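Local coordinates for non-toxic crystal protein (Bacillus thuringiensis, PDB 2D42), which is a non-toxic parasporal crystal protein whose native role is not established, although its elongated fold closely resembles that of beta-pore-forming toxins, at residues I3-E8 with D201-N206; E10-Q15 with G177-Y182; G73-S78 with Q142-P147; P148-T153 with V240-L245. All coordinates share one frame; numbering follows the deposited sequence.

Contact 1: residues I3-E8 with D201-N206; sequences INLLRE and DVLQAN
Asn-206, near the end of helix 199-206, holds Glu-8 of helix 5-19 through both hydrogens of a single amide nitrogen. The N-H on the OD1 side goes to the backbone, with Asn-206 ND2 2.8 Å from Glu-8 O and that oxygen practically in the amide plane. The N-H on the CB side goes to the carboxylate, Asn-206 ND2 standing 3.1 Å from Glu-8 OE1. It meets OE1 from above the carboxylate plane; the two flat groups are turned 66° against each other. A bend in the Glu-8 chain (chi2 -63°) brings the carboxylate back beside its own helix, within reach of the same nitrogen. The stronger partner of OE1 is Thr-208 OG1, just beyond helix 199-206, the Asn-206 bond being its second. Gripped twice, the amide is fixed in its rotation. Here the packing is close: Val-202 CG1 presses on Glu-8 O at 3.5 Å, next to the polar pair.

Toward Leu-5 the fit is looser. The two leucines touch by one methyl each, Leu-5 CD2 to Leu-203 CD2 at 4.0 Å, their side chains slanting across one another. The helix sides that carry Arg-7, Asp-201 and Gln-204 are solvent-exposed and add nothing to the joint.

This is a helix-to-helix contact in a largely beta protein. Strand 2-4, which leads directly into helix 5-19, pairs in parallel with strand 71-94, and Leu-5 rests on Val-93 of that strand as well as on Ile-35. Leu-203 packs on Phe-211 of strand 211-214, while Tyr-12, one turn beyond Glu-8, lies against Val-202 and Asn-206.

Contact 2: residues E10-Q15 with G177-Y182; sequences EIYGMQ and GIIRYY
Helix 10-15 and strand 177-182 approach with Gly-13 nearest Ile-179, their CA atoms 6.4 Å apart. The two axes come within 9.3 Å and their N-to-C directions differ by 31°, so the helix runs along the strand at a shallow angle. No hydrogen bond joins them; the contact is one of shape. With no side chain on Gly-13, its main chain is open to the strand, and Ile-179 CD1 comes to 3.8 Å from Gly-13 CA. The same methyl meets the edge of the Tyr-12 ring, Ile-179 CD1 lying 3.6 Å from Tyr-12 CD2 and close to the ring plane. Tyr-12 arrives there because its CG is anti to the backbone N (chi1 172°), which swings the ring along the flank of the helix.

Strand 150-185 is hydrogen-bonded in antiparallel fashion to strands 23-29 and 189-198, and helix 5-19 packs on one face of this sheet, running along strand 150-185, a helix-on-sheet layer at the helix-bearing end of the elongated molecule. Ile-179 and Tyr-181, two residues apart, both serve the helix-covered face.

Tyr-181 turns its edge to the helix: Tyr-181 CE1 is 3.3 Å from Gly-13 O, which lies near the ring plane. Its hydroxyl passes the glycine, with Tyr-181 OH 3.6 Å from Gly-13 CA, and is hydrogen-bonded to Gln-195 OE1. One face of this ring carries Ile-179 CG2, 3.2 Å above the plane and displaced toward the rim.

Contact 3: residues G73-S78 with Q142-P147; sequences GVFSFS and QTIRVP
Val-74 lays its CG2 methyl against the branched end of Thr-143, touching OG1 at 3.7 Å and the Thr-143 CG2 methyl slightly farther off. The two face each other as a non-hydrogen-bonded pair of an antiparallel beta ladder between strands 71-94 and 129-146, long strands of the kind from which aerolysin-type molecules are built. Hydrogen-bonded pairs flank it: Gly-73 with Ile-144, and Phe-75 with Gln-142. The bond from Gly-73 N to Ile-144 O is 2.7 Å long and, at 170° about the hydrogen, almost straight. Between these pairs the carbonyls also receive CA-H...O contacts, for example Val-74 CA to Gln-142 O at 3.3 Å.

The sheet is two-sided. Val-74 and Thr-143 occupy an exposed face, whereas Phe-75 is buried on the reverse, where it also packs against Arg-61 and Ile-63 of strand 54-65. Across the ladder Phe-75 reaches diagonally, not to its direct partner but to Ile-144, with Phe-75 CE2 4.2 Å from Ile-144 CG2. With CG1 of Ile-144 anti to N (chi1 -174°), CG2 sits between the backbone N and carbonyl carbon. There it nestles beside the side-chain-less Gly-73, Ile-144 CG2 being 3.6 Å from Gly-73 O.

Gln-142 starts out on the Phe-75 side of the sheet, but its amide turns off from strand 71-94 and curls back on its own strand, Gln-142 NE2 giving a hydrogen bond of 2.8 Å to Thr-143 O, which lies in the plane of the amide.

Contact 4: residues P148-T153 with V240-L245; sequences PFHRAT and VVIEPL
Leu-245 is a bump wedged between Phe-149 and Arg-151. Its CG presses on the backbone carbonyl, Leu-245 CG to Phe-149 O 3.3 Å, while Leu-245 N is hydrogen-bonded to that same oxygen. Leu-245 CD1 lies against Phe-149 C (3.6 Å); the second methyl, CD2, lies over one face of the Arg-151 guanidinium, 3.6 Å above the plane. With Arg-151 CG between the backbone N and carbonyl carbon (chi1 78°) and a bend at chi3, the guanidinium folds back over Leu-245 and Glu-243. At its edge sits Glu-243 CG. The carboxylate beyond is turned 89° to the guanidinium, and the salt bridge from Arg-151 NH1 to Glu-243 OE1 at 3.2 Å is a weak hydrogen bond, bent to 130°.

These side chains ride on an antiparallel ladder of strands 150-185 and 219-244, toward the end of the molecule farthest from the N-terminal helix. Backbone bonds join Arg-151 with Glu-243 and Thr-153 with Val-241 in both directions.

At His-150 the proline ring supplies the bump. Pro-244 CB stands 3.9 Å from the centroid of the His-150 ring, a CH-pi contact over the face. The imidazole is held by its edge, with His-150 ND1 donating to Pro-148 O at 2.7 Å. The small Ala-152 CB meets Val-240 CG1 at 3.9 Å, with Ile-242 CG1 slightly farther off. On the opposite face a water bridges Thr-153 OG1 and Val-241 O, giving its hydrogen to the latter at 2.8 Å.

In the fold
The four contacts form two close pairs at opposite ends of a long molecule. Contacts 1 and 2 have centres 11 Å apart and share helix 5-19; they touch where Val-202 CG1 meets Tyr-12 CB at 3.6 Å. Contacts 3 and 4, with centres 12 Å apart, meet where Phe-75 CZ lies 3.5 Å from Ala-152 O. Between the pairs the centres are 65 to 81 Å apart, yet one sheet reaches all four: strand 150-185 takes part in both contact 4 and contact 2, and strand 71-94, used in contact 3, pairs with strand 2-4 of contact 1. No ligand takes part in any of the four contacts.

Contact 1: residues I3-E8 with D201-N206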
loop_
_atom_site.group_PDB
_atom_site.type_symbol
_atom_site.label_atom_id
_atom_site.label_comp_id
_atom_site.label_asym_id
_atom_site.label_seq_id
_atom_site.Cartn_x
_atom_site.Cartn_y
_atom_site.Cartn_z
ATOM N N ILE A 3 5.607 0.624 17.155
ATOM C CA ILE A 3 6.769 0.826 18.009
ATOM C C ILE A 3 7.165 2.294 17.906
ATOM O O ILE A 3 7.443 2.785 16.819
ATOM C CB ILE A 3 7.967 -0.028 17.561
ATOM C CG1 ILE A 3 7.682 -1.518 17.800
ATOM C CG2 ILE A 3 9.240 0.436 18.290
ATOM C CD1 ILE A 3 7.530 -1.912 19.255
ATOM N N ASN A 4 7.171 3.005 19.029
ATOM C CA ASN A 4 7.561 4.408 19.002
ATOM C C ASN A 4 9.056 4.484 19.300
ATOM O O ASN A 4 9.481 4.232 20.429
ATOM C CB ASN A 4 6.787 5.211 20.048
ATOM C CG ASN A 4 7.069 6.689 19.948
ATOM O OD1 ASN A 4 6.230 7.463 19.497
ATOM N ND2 ASN A 4 8.266 7.088 20.347
ATOM N N LEU A 5 9.844 4.836 18.291
ATOM C CA LEU A 5 11.292 4.906 18.448
ATOM C C LEU A 5 11.789 5.882 19.508
ATOM O O LEU A 5 12.807 5.616 20.156
ATOM C CB LEU A 5 11.949 5.206 17.097
ATOM C CG LEU A 5 11.745 4.086 16.067
ATOM C CD1 LEU A 5 12.207 4.545 14.699
ATOM C CD2 LEU A 5 12.505 2.839 16.496
ATOM N N LEU A 6 11.098 7.008 19.680
ATOM C CA LEU A 6 11.494 7.990 20.691
ATOM C C LEU A 6 11.244 7.423 22.083
ATOM O O LEU A 6 11.996 7.689 23.020
ATOM C CB LEU A 6 10.715 9.296 20.513
ATOM C CG LEU A 6 11.106 10.138 19.296
ATOM C CD1 LEU A 6 10.201 11.348 19.211
ATOM C CD2 LEU A 6 12.556 10.573 19.408
ATOM N N ARG A 7 10.177 6.641 22.209
ATOM C CA ARG A 7 9.830 6.002 23.471
ATOM C C ARG A 7 10.924 4.991 23.829
ATOM O O ARG A 7 11.342 4.896 24.989
ATOM C CB ARG A 7 8.470 5.304 23.341
ATOM C CG ARG A 7 8.109 4.383 24.497
ATOM C CD ARG A 7 8.069 5.120 25.825
ATOM N NE ARG A 7 7.866 4.191 26.933
ATOM C CZ ARG A 7 8.194 4.446 28.197
ATOM N NH1 ARG A 7 8.744 5.611 28.522
ATOM N NH2 ARG A 7 7.981 3.531 29.136
ATOM N N GLU A 8 11.389 4.240 22.829
ATOM C CA GLU A 8 12.449 3.259 23.036
ATOM C C GLU A 8 13.722 3.980 23.501
ATOM O O GLU A 8 14.448 3.479 24.357
ATOM C CB GLU A 8 12.753 2.495 21.739
ATOM C CG GLU A 8 11.619 1.627 21.204
ATOM C CD GLU A 8 11.231 0.495 22.149
ATOM O OE1 GLU A 8 12.134 -0.207 22.660
ATOM O OE2 GLU A 8 10.017 0.300 22.368
ATOM N N ASP A 201 21.717 0.480 18.710
ATOM C CA ASP A 201 22.166 0.023 20.018
ATOM C C ASP A 201 21.022 0.111 21.016
ATOM O O ASP A 201 20.942 -0.683 21.956
ATOM C CB ASP A 201 23.354 0.853 20.498
ATOM C CG ASP A 201 24.572 0.701 19.603
ATOM O OD1 ASP A 201 24.953 -0.450 19.298
ATOM O OD2 ASP A 201 25.153 1.733 19.207
ATOM N N VAL A 202 20.133 1.076 20.803
ATOM C CA VAL A 202 18.971 1.255 21.672
ATOM C C VAL A 202 18.026 0.061 21.512
ATOM O O VAL A 202 17.578 -0.530 22.499
ATOM C CB VAL A 202 18.201 2.548 21.312
ATOM C CG1 VAL A 202 16.876 2.600 22.057
ATOM C CG2 VAL A 202 19.042 3.761 21.656
ATOM N N LEU A 203 17.735 -0.282 20.259
ATOM C CA LEU A 203 16.844 -1.392 19.930
ATOM C C LEU A 203 17.423 -2.711 20.409
ATOM O O LEU A 203 16.710 -3.570 20.921
ATOM C CB LEU A 203 16.612 -1.449 18.413
ATOM C CG LEU A 203 15.902 -0.227 17.816
ATOM C CD1 LEU A 203 15.990 -0.239 16.303
ATOM C CD2 LEU A 203 14.455 -0.217 18.278
ATOM N N GLN A 204 18.727 -2.874 20.240
ATOM C CA GLN A 204 19.370 -4.101 20.666
ATOM C C GLN A 204 19.331 -4.217 22.183
ATOM O O GLN A 204 19.005 -5.274 22.730
ATOM C CB GLN A 204 20.810 -4.138 20.168
ATOM C CG GLN A 204 21.445 -5.495 20.302
ATOM C CD GLN A 204 22.515 -5.717 19.267
ATOM O OE1 GLN A 204 23.506 -4.986 19.212
ATOM N NE2 GLN A 204 22.322 -6.724 18.428
ATOM N N ALA A 205 19.646 -3.118 22.859
ATOM C CA ALA A 205 19.657 -3.101 24.314
ATOM C C ALA A 205 18.259 -3.317 24.874
ATOM O O ALA A 205 18.082 -4.041 25.848
ATOM C CB ALA A 205 20.222 -1.779 24.819
ATOM N N ASN A 206 17.266 -2.688 24.256
ATOM C CA ASN A 206 15.882 -2.813 24.708
ATOM C C ASN A 206 15.234 -4.147 24.343
ATOM O O ASN A 206 14.227 -4.542 24.938
ATOM C CB ASN A 206 15.034 -1.686 24.116
ATOM C CG ASN A 206 15.332 -0.337 24.733
ATOM O OD1 ASN A 206 16.177 -0.215 25.628
ATOM N ND2 ASN A 206 14.638 0.690 24.259
#

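Contact 2: residues E10-Q15 with G177-Y182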
loop_
_atom_site.group_PDB
_atom_site.type_symbol
_atom_site.label_atom_id
_atom_site.label_comp_id
_atom_site.label_asym_id
_atom_site.label_seq_id
_atom_site.Cartn_x
_atom_site.Cartn_y
_atom_site.Cartn_z
ATOM N N GLU A 10 13.870 6.798 25.141
ATOM C CA GLU A 10 13.620 7.196 26.521
ATOM C C GLU A 10 13.840 5.998 27.457
ATOM O O GLU A 10 14.492 6.123 28.497
ATOM C CB GLU A 10 12.189 7.730 26.651
ATOM C CG GLU A 10 11.860 8.375 27.988
ATOM C CD GLU A 10 10.432 8.894 28.030
ATOM O OE1 GLU A 10 9.496 8.068 27.947
ATOM O OE2 GLU A 10 10.245 10.125 28.137
ATOM N N ILE A 11 13.309 4.838 27.080
ATOM C CA ILE A 11 13.464 3.628 27.891
ATOM C C ILE A 11 14.939 3.280 28.039
ATOM O O ILE A 11 15.409 2.950 29.129
ATOM C CB ILE A 11 12.731 2.427 27.254
ATOM C CG1 ILE A 11 11.219 2.666 27.295
ATOM C CG2 ILE A 11 13.105 1.143 27.975
ATOM C CD1 ILE A 11 10.398 1.604 26.572
ATOM N N TYR A 12 15.668 3.344 26.934
ATOM C CA TYR A 12 17.088 3.050 26.959
ATOM C C TYR A 12 17.823 4.015 27.895
ATOM O O TYR A 12 18.664 3.600 28.685
ATOM C CB TYR A 12 17.681 3.173 25.560
ATOM C CG TYR A 12 19.184 3.066 25.549
ATOM C CD1 TYR A 12 19.814 1.825 25.500
ATOM C CD2 TYR A 12 19.983 4.211 25.606
ATOM C CE1 TYR A 12 21.205 1.724 25.503
ATOM C CE2 TYR A 12 21.375 4.124 25.613
ATOM C CZ TYR A 12 21.979 2.879 25.558
ATOM O OH TYR A 12 23.354 2.784 25.527
ATOM N N GLY A 13 17.502 5.301 27.783
ATOM C CA GLY A 13 18.140 6.313 28.609
ATOM C C GLY A 13 17.836 6.169 30.088
ATOM O O GLY A 13 18.707 6.372 30.927
ATOM N N MET A 14 16.599 5.817 30.409
ATOM C CA MET A 14 16.214 5.646 31.797
ATOM C C MET A 14 16.940 4.479 32.453
ATOM O O MET A 14 17.342 4.572 33.614
ATOM C CB MET A 14 14.702 5.475 31.896
ATOM C CG MET A 14 13.962 6.768 31.617
ATOM S SD MET A 14 12.178 6.616 31.729
ATOM C CE MET A 14 11.976 6.395 33.519
ATOM N N GLN A 15 17.130 3.390 31.712
ATOM C CA GLN A 15 17.829 2.224 32.250
ATOM C C GLN A 15 19.324 2.506 32.333
ATOM O O GLN A 15 19.992 2.091 33.281
ATOM C CB GLN A 15 17.575 0.981 31.381
ATOM C CG GLN A 15 18.137 1.031 29.950
ATOM C CD GLN A 15 19.586 0.547 29.834
ATOM O OE1 GLN A 15 20.181 0.586 28.752
ATOM N NE2 GLN A 15 20.151 0.079 30.948
ATOM N N GLY A 177 20.251 9.275 18.408
ATOM C CA GLY A 177 19.403 9.905 19.395
ATOM C C GLY A 177 20.342 10.664 20.316
ATOM O O GLY A 177 21.550 10.433 20.298
ATOM N N ILE A 178 19.805 11.585 21.102
ATOM C CA ILE A 178 20.623 12.346 22.035
ATOM C C ILE A 178 20.003 12.165 23.406
ATOM O O ILE A 178 18.794 12.327 23.566
ATOM C CB ILE A 178 20.631 13.860 21.711
ATOM C CG1 ILE A 178 21.262 14.111 20.339
ATOM C CG2 ILE A 178 21.379 14.609 22.802
ATOM C CD1 ILE A 178 22.695 13.637 20.213
ATOM N N ILE A 179 20.825 11.815 24.386
ATOM C CA ILE A 179 20.340 11.630 25.741
ATOM C C ILE A 179 21.121 12.507 26.714
ATOM O O ILE A 179 22.353 12.520 26.708
ATOM C CB ILE A 179 20.470 10.167 26.188
ATOM C CG1 ILE A 179 19.703 9.254 25.222
ATOM C CG2 ILE A 179 19.929 10.016 27.600
ATOM C CD1 ILE A 179 19.870 7.767 25.508
ATOM N N ARG A 180 20.388 13.240 27.546
ATOM C CA ARG A 180 20.991 14.122 28.531
ATOM C C ARG A 180 20.875 13.554 29.938
ATOM O O ARG A 180 19.784 13.228 30.397
ATOM C CB ARG A 180 20.317 15.491 28.484
ATOM C CG ARG A 180 20.493 16.195 27.168
ATOM C CD ARG A 180 19.912 17.594 27.197
ATOM N NE ARG A 180 20.605 18.428 26.229
ATOM C CZ ARG A 180 21.883 18.774 26.336
ATOM N NH1 ARG A 180 22.596 18.363 27.375
ATOM N NH2 ARG A 180 22.455 19.506 25.393
ATOM N N TYR A 181 22.011 13.442 30.614
ATOM C CA TYR A 181 22.067 12.928 31.980
ATOM C C TYR A 181 22.833 13.923 32.835
ATOM O O TYR A 181 23.567 14.770 32.319
ATOM C CB TYR A 181 22.867 11.634 32.052
ATOM C CG TYR A 181 22.477 10.537 31.109
ATOM C CD1 TYR A 181 21.411 9.686 31.399
ATOM C CD2 TYR A 181 23.238 10.282 29.966
ATOM C CE1 TYR A 181 21.121 8.597 30.581
ATOM C CE2 TYR A 181 22.955 9.198 29.139
ATOM C CZ TYR A 181 21.896 8.359 29.457
ATOM O OH TYR A 181 21.625 7.272 28.658
ATOM N N TYR A 182 22.686 13.814 34.148
ATOM C CA TYR A 182 23.451 14.678 35.023
ATOM C C TYR A 182 23.702 14.048 36.374
ATOM O O TYR A 182 22.952 13.170 36.830
ATOM C CB TYR A 182 22.783 16.042 35.207
ATOM C CG TYR A 182 21.423 16.012 35.845
ATOM C CD1 TYR A 182 20.278 15.844 35.071
ATOM C CD2 TYR A 182 21.272 16.185 37.221
ATOM C CE1 TYR A 182 19.016 15.857 35.648
ATOM C CE2 TYR A 182 20.007 16.198 37.812
ATOM C CZ TYR A 182 18.884 16.034 37.015
ATOM O OH TYR A 182 17.629 16.057 37.574
#

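Contact 3: residues G73-S78 with Q142-P147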
loop_
_atom_site.group_PDB
_atom_site.type_symbol
_atom_site.label_atom_id
_atom_site.label_comp_id
_atom_site.label_asym_id
_atom_site.label_seq_id
_atom_site.Cartn_x
_atom_site.Cartn_y
_atom_site.Cartn_z
ATOM N N GLY A 73 -20.186 -1.927 -39.064
ATOM C CA GLY A 73 -20.390 -1.071 -37.915
ATOM C C GLY A 73 -19.172 -1.180 -37.021
ATOM O O GLY A 73 -18.464 -2.179 -37.052
ATOM N N VAL A 74 -18.909 -0.145 -36.241
ATOM C CA VAL A 74 -17.773 -0.165 -35.336
ATOM C C VAL A 74 -18.176 0.495 -34.026
ATOM O O VAL A 74 -18.675 1.624 -34.018
ATOM C CB VAL A 74 -16.549 0.598 -35.922
ATOM C CG1 VAL A 74 -15.453 0.704 -34.874
ATOM C CG2 VAL A 74 -15.996 -0.148 -37.142
ATOM N N PHE A 75 -17.991 -0.238 -32.933
ATOM C CA PHE A 75 -18.280 0.268 -31.600
ATOM C C PHE A 75 -16.944 0.703 -31.006
ATOM O O PHE A 75 -16.033 -0.109 -30.858
ATOM C CB PHE A 75 -18.875 -0.825 -30.705
ATOM C CG PHE A 75 -20.271 -1.231 -31.078
ATOM C CD1 PHE A 75 -21.342 -0.375 -30.850
ATOM C CD2 PHE A 75 -20.519 -2.477 -31.643
ATOM C CE1 PHE A 75 -22.641 -0.754 -31.179
ATOM C CE2 PHE A 75 -21.822 -2.868 -31.977
ATOM C CZ PHE A 75 -22.881 -2.003 -31.742
ATOM N N SER A 76 -16.820 1.984 -30.688
ATOM C CA SER A 76 -15.600 2.481 -30.075
ATOM C C SER A 76 -15.937 2.913 -28.643
ATOM O O SER A 76 -16.654 3.894 -28.428
ATOM C CB SER A 76 -15.041 3.666 -30.860
ATOM O OG SER A 76 -13.997 4.265 -30.122
ATOM N N PHE A 77 -15.399 2.178 -27.674
ATOM C CA PHE A 77 -15.651 2.445 -26.267
ATOM C C PHE A 77 -14.460 3.039 -25.524
ATOM O O PHE A 77 -13.310 2.693 -25.780
ATOM C CB PHE A 77 -16.055 1.151 -25.556
ATOM C CG PHE A 77 -17.396 0.611 -25.972
ATOM C CD1 PHE A 77 -18.571 1.260 -25.597
ATOM C CD2 PHE A 77 -17.485 -0.571 -26.702
ATOM C CE1 PHE A 77 -19.819 0.732 -25.941
ATOM C CE2 PHE A 77 -18.723 -1.103 -27.051
ATOM C CZ PHE A 77 -19.891 -0.451 -26.668
ATOM N N SER A 78 -14.768 3.920 -24.582
ATOM C CA SER A 78 -13.777 4.569 -23.740
ATOM C C SER A 78 -14.453 4.829 -22.407
ATOM O O SER A 78 -15.356 5.653 -22.316
ATOM C CB SER A 78 -13.327 5.898 -24.344
ATOM O OG SER A 78 -12.580 6.636 -23.393
ATOM N N GLN A 142 -14.799 -2.586 -31.575
ATOM C CA GLN A 142 -15.228 -3.841 -32.173
ATOM C C GLN A 142 -15.943 -3.586 -33.489
ATOM O O GLN A 142 -16.911 -2.824 -33.543
ATOM C CB GLN A 142 -16.178 -4.580 -31.229
ATOM C CG GLN A 142 -16.847 -5.808 -31.848
ATOM C CD GLN A 142 -15.889 -6.958 -32.038
ATOM O OE1 GLN A 142 -15.342 -7.485 -31.073
ATOM N NE2 GLN A 142 -15.674 -7.355 -33.287
ATOM N N THR A 143 -15.469 -4.233 -34.545
ATOM C CA THR A 143 -16.076 -4.084 -35.852
ATOM C C THR A 143 -17.073 -5.211 -36.022
ATOM O O THR A 143 -16.841 -6.329 -35.566
ATOM C CB THR A 143 -15.018 -4.150 -36.958
ATOM O OG1 THR A 143 -14.003 -3.177 -36.686
ATOM C CG2 THR A 143 -15.644 -3.845 -38.311
ATOM N N ILE A 144 -18.181 -4.917 -36.686
ATOM C CA ILE A 144 -19.233 -5.900 -36.869
ATOM C C ILE A 144 -19.935 -5.698 -38.199
ATOM O O ILE A 144 -20.017 -4.582 -38.700
ATOM C CB ILE A 144 -20.289 -5.762 -35.741
ATOM C CG1 ILE A 144 -21.316 -6.883 -35.839
ATOM C CG2 ILE A 144 -20.986 -4.406 -35.837
ATOM C CD1 ILE A 144 -20.729 -8.241 -35.565
ATOM N N ARG A 145 -20.437 -6.782 -38.774
ATOM C CA ARG A 145 -21.162 -6.679 -40.022
ATOM C C ARG A 145 -22.624 -6.800 -39.665
ATOM O O ARG A 145 -23.069 -7.832 -39.165
ATOM C CB ARG A 145 -20.764 -7.794 -40.991
ATOM C CG ARG A 145 -21.563 -7.767 -42.286
ATOM C CD ARG A 145 -20.999 -8.728 -43.324
ATOM N NE ARG A 145 -19.648 -8.345 -43.731
ATOM C CZ ARG A 145 -18.950 -8.955 -44.683
ATOM N NH1 ARG A 145 -19.471 -9.989 -45.336
ATOM N NH2 ARG A 145 -17.731 -8.529 -44.987
ATOM N N VAL A 146 -23.376 -5.735 -39.902
ATOM C CA VAL A 146 -24.789 -5.752 -39.577
ATOM C C VAL A 146 -25.615 -6.069 -40.805
ATOM O O VAL A 146 -25.717 -5.257 -41.726
ATOM C CB VAL A 146 -25.260 -4.407 -39.014
ATOM C CG1 VAL A 146 -26.683 -4.548 -38.512
ATOM C CG2 VAL A 146 -24.323 -3.953 -37.899
ATOM N N PRO A 147 -26.223 -7.260 -40.827
ATOM C CA PRO A 147 -27.055 -7.721 -41.939
ATOM C C PRO A 147 -28.266 -6.827 -42.154
ATOM O O PRO A 147 -28.724 -6.150 -41.233
ATOM C CB PRO A 147 -27.463 -9.127 -41.507
ATOM C CG PRO A 147 -26.325 -9.551 -40.605
ATOM C CD PRO A 147 -26.099 -8.306 -39.801
#

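Contact 4: residues P148-T153 with V240-L245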
loop_
_atom_site.group_PDB
_atom_site.type_symbol
_atom_site.label_atom_id
_atom_site.label_comp_id
_atom_site.label_asym_id
_atom_site.label_seq_id
_atom_site.Cartn_x
_atom_site.Cartn_y
_atom_site.Cartn_z
ATOM N N PRO A 148 -28.806 -6.819 -43.380
ATOM C CA PRO A 148 -29.976 -5.997 -43.690
ATOM C C PRO A 148 -31.098 -6.224 -42.680
ATOM O O PRO A 148 -31.324 -7.347 -42.232
ATOM C CB PRO A 148 -30.358 -6.471 -45.090
ATOM C CG PRO A 148 -29.021 -6.778 -45.693
ATOM C CD PRO A 148 -28.333 -7.534 -44.580
ATOM N N PHE A 149 -31.786 -5.151 -42.313
ATOM C CA PHE A 149 -32.895 -5.230 -41.374
ATOM C C PHE A 149 -32.571 -5.949 -40.058
ATOM O O PHE A 149 -33.382 -6.718 -39.534
ATOM C CB PHE A 149 -34.084 -5.889 -42.068
ATOM C CG PHE A 149 -34.558 -5.141 -43.290
ATOM C CD1 PHE A 149 -35.302 -3.968 -43.165
ATOM C CD2 PHE A 149 -34.252 -5.602 -44.569
ATOM C CE1 PHE A 149 -35.734 -3.269 -44.293
ATOM C CE2 PHE A 149 -34.679 -4.908 -45.705
ATOM C CZ PHE A 149 -35.420 -3.742 -45.566
ATOM N N HIS A 150 -31.384 -5.670 -39.531
ATOM C CA HIS A 150 -30.908 -6.236 -38.269
ATOM C C HIS A 150 -30.374 -5.105 -37.384
ATOM O O HIS A 150 -30.110 -3.998 -37.860
ATOM C CB HIS A 150 -29.754 -7.214 -38.512
ATOM C CG HIS A 150 -30.182 -8.596 -38.891
ATOM N ND1 HIS A 150 -30.880 -8.873 -40.047
ATOM C CD2 HIS A 150 -29.990 -9.786 -38.272
ATOM C CE1 HIS A 150 -31.098 -10.175 -40.124
ATOM N NE2 HIS A 150 -30.568 -10.751 -39.059
ATOM N N ARG A 151 -30.221 -5.382 -36.096
ATOM C CA ARG A 151 -29.666 -4.393 -35.186
ATOM C C ARG A 151 -28.536 -5.092 -34.443
ATOM O O ARG A 151 -28.622 -6.296 -34.158
ATOM C CB ARG A 151 -30.709 -3.895 -34.175
ATOM C CG ARG A 151 -30.971 -4.847 -33.020
ATOM C CD ARG A 151 -31.607 -4.132 -31.823
ATOM N NE ARG A 151 -32.916 -3.585 -32.146
ATOM C CZ ARG A 151 -33.972 -4.325 -32.470
ATOM N NH1 ARG A 151 -33.872 -5.648 -32.508
ATOM N NH2 ARG A 151 -35.127 -3.744 -32.769
ATOM N N ALA A 152 -27.472 -4.348 -34.159
ATOM C CA ALA A 152 -26.339 -4.892 -33.426
ATOM C C ALA A 152 -26.264 -4.179 -32.088
ATOM O O ALA A 152 -26.242 -2.946 -32.024
ATOM C CB ALA A 152 -25.040 -4.684 -34.202
ATOM N N THR A 153 -26.238 -4.950 -31.014
ATOM C CA THR A 153 -26.153 -4.368 -29.689
ATOM C C THR A 153 -24.819 -4.736 -29.081
ATOM O O THR A 153 -24.560 -5.902 -28.785
ATOM C CB THR A 153 -27.290 -4.866 -28.796
ATOM O OG1 THR A 153 -28.535 -4.479 -29.382
ATOM C CG2 THR A 153 -27.186 -4.267 -27.404
ATOM N N VAL A 240 -21.387 -8.597 -28.894
ATOM C CA VAL A 240 -22.365 -8.056 -29.816
ATOM C C VAL A 240 -23.460 -9.059 -30.158
ATOM O O VAL A 240 -23.188 -10.145 -30.663
ATOM C CB VAL A 240 -21.688 -7.610 -31.118
ATOM C CG1 VAL A 240 -22.701 -6.945 -32.037
ATOM C CG2 VAL A 240 -20.532 -6.669 -30.802
ATOM N N VAL A 241 -24.697 -8.688 -29.860
ATOM C CA VAL A 241 -25.839 -9.523 -30.175
ATOM C C VAL A 241 -26.460 -8.916 -31.428
ATOM O O VAL A 241 -26.872 -7.751 -31.427
ATOM C CB VAL A 241 -26.884 -9.518 -29.043
ATOM C CG1 VAL A 241 -28.168 -10.193 -29.522
ATOM C CG2 VAL A 241 -26.333 -10.247 -27.820
ATOM N N ILE A 242 -26.498 -9.699 -32.499
ATOM C CA ILE A 242 -27.065 -9.254 -33.766
ATOM C C ILE A 242 -28.412 -9.946 -33.941
ATOM O O ILE A 242 -28.510 -11.164 -33.804
ATOM C CB ILE A 242 -26.145 -9.628 -34.940
ATOM C CG1 ILE A 242 -24.832 -8.860 -34.830
ATOM C CG2 ILE A 242 -26.828 -9.325 -36.265
ATOM C CD1 ILE A 242 -23.789 -9.318 -35.815
ATOM N N GLU A 243 -29.451 -9.178 -34.230
ATOM C CA GLU A 243 -30.769 -9.771 -34.392
ATOM C C GLU A 243 -31.613 -9.044 -35.428
ATOM O O GLU A 243 -31.429 -7.851 -35.674
ATOM C CB GLU A 243 -31.491 -9.792 -33.043
ATOM C CG GLU A 243 -31.682 -8.423 -32.423
ATOM C CD GLU A 243 -32.054 -8.492 -30.952
ATOM O OE1 GLU A 243 -32.328 -7.429 -30.355
ATOM O OE2 GLU A 243 -32.068 -9.608 -30.389
ATOM N N PRO A 244 -32.558 -9.763 -36.053
ATOM C CA PRO A 244 -33.433 -9.175 -37.068
ATOM C C PRO A 244 -34.466 -8.229 -36.470
ATOM O O PRO A 244 -34.912 -8.407 -35.335
ATOM C CB PRO A 244 -34.078 -10.399 -37.711
ATOM C CG PRO A 244 -34.207 -11.338 -36.549
ATOM C CD PRO A 244 -32.848 -11.200 -35.883
ATOM N N LEU A 245 -34.834 -7.218 -37.244
ATOM C CA LEU A 245 -35.829 -6.257 -36.809
ATOM C C LEU A 245 -37.202 -6.877 -37.056
ATOM O O LEU A 245 -37.383 -7.636 -38.008
ATOM C CB LEU A 245 -35.691 -4.965 -37.616
ATOM C CG LEU A 245 -34.316 -4.295 -37.575
ATOM C CD1 LEU A 245 -34.299 -3.124 -38.533
ATOM C CD2 LEU A 245 -34.004 -3.841 -36.157
HETATM O O HOH W 1 -29.432 -6.723 -30.815
#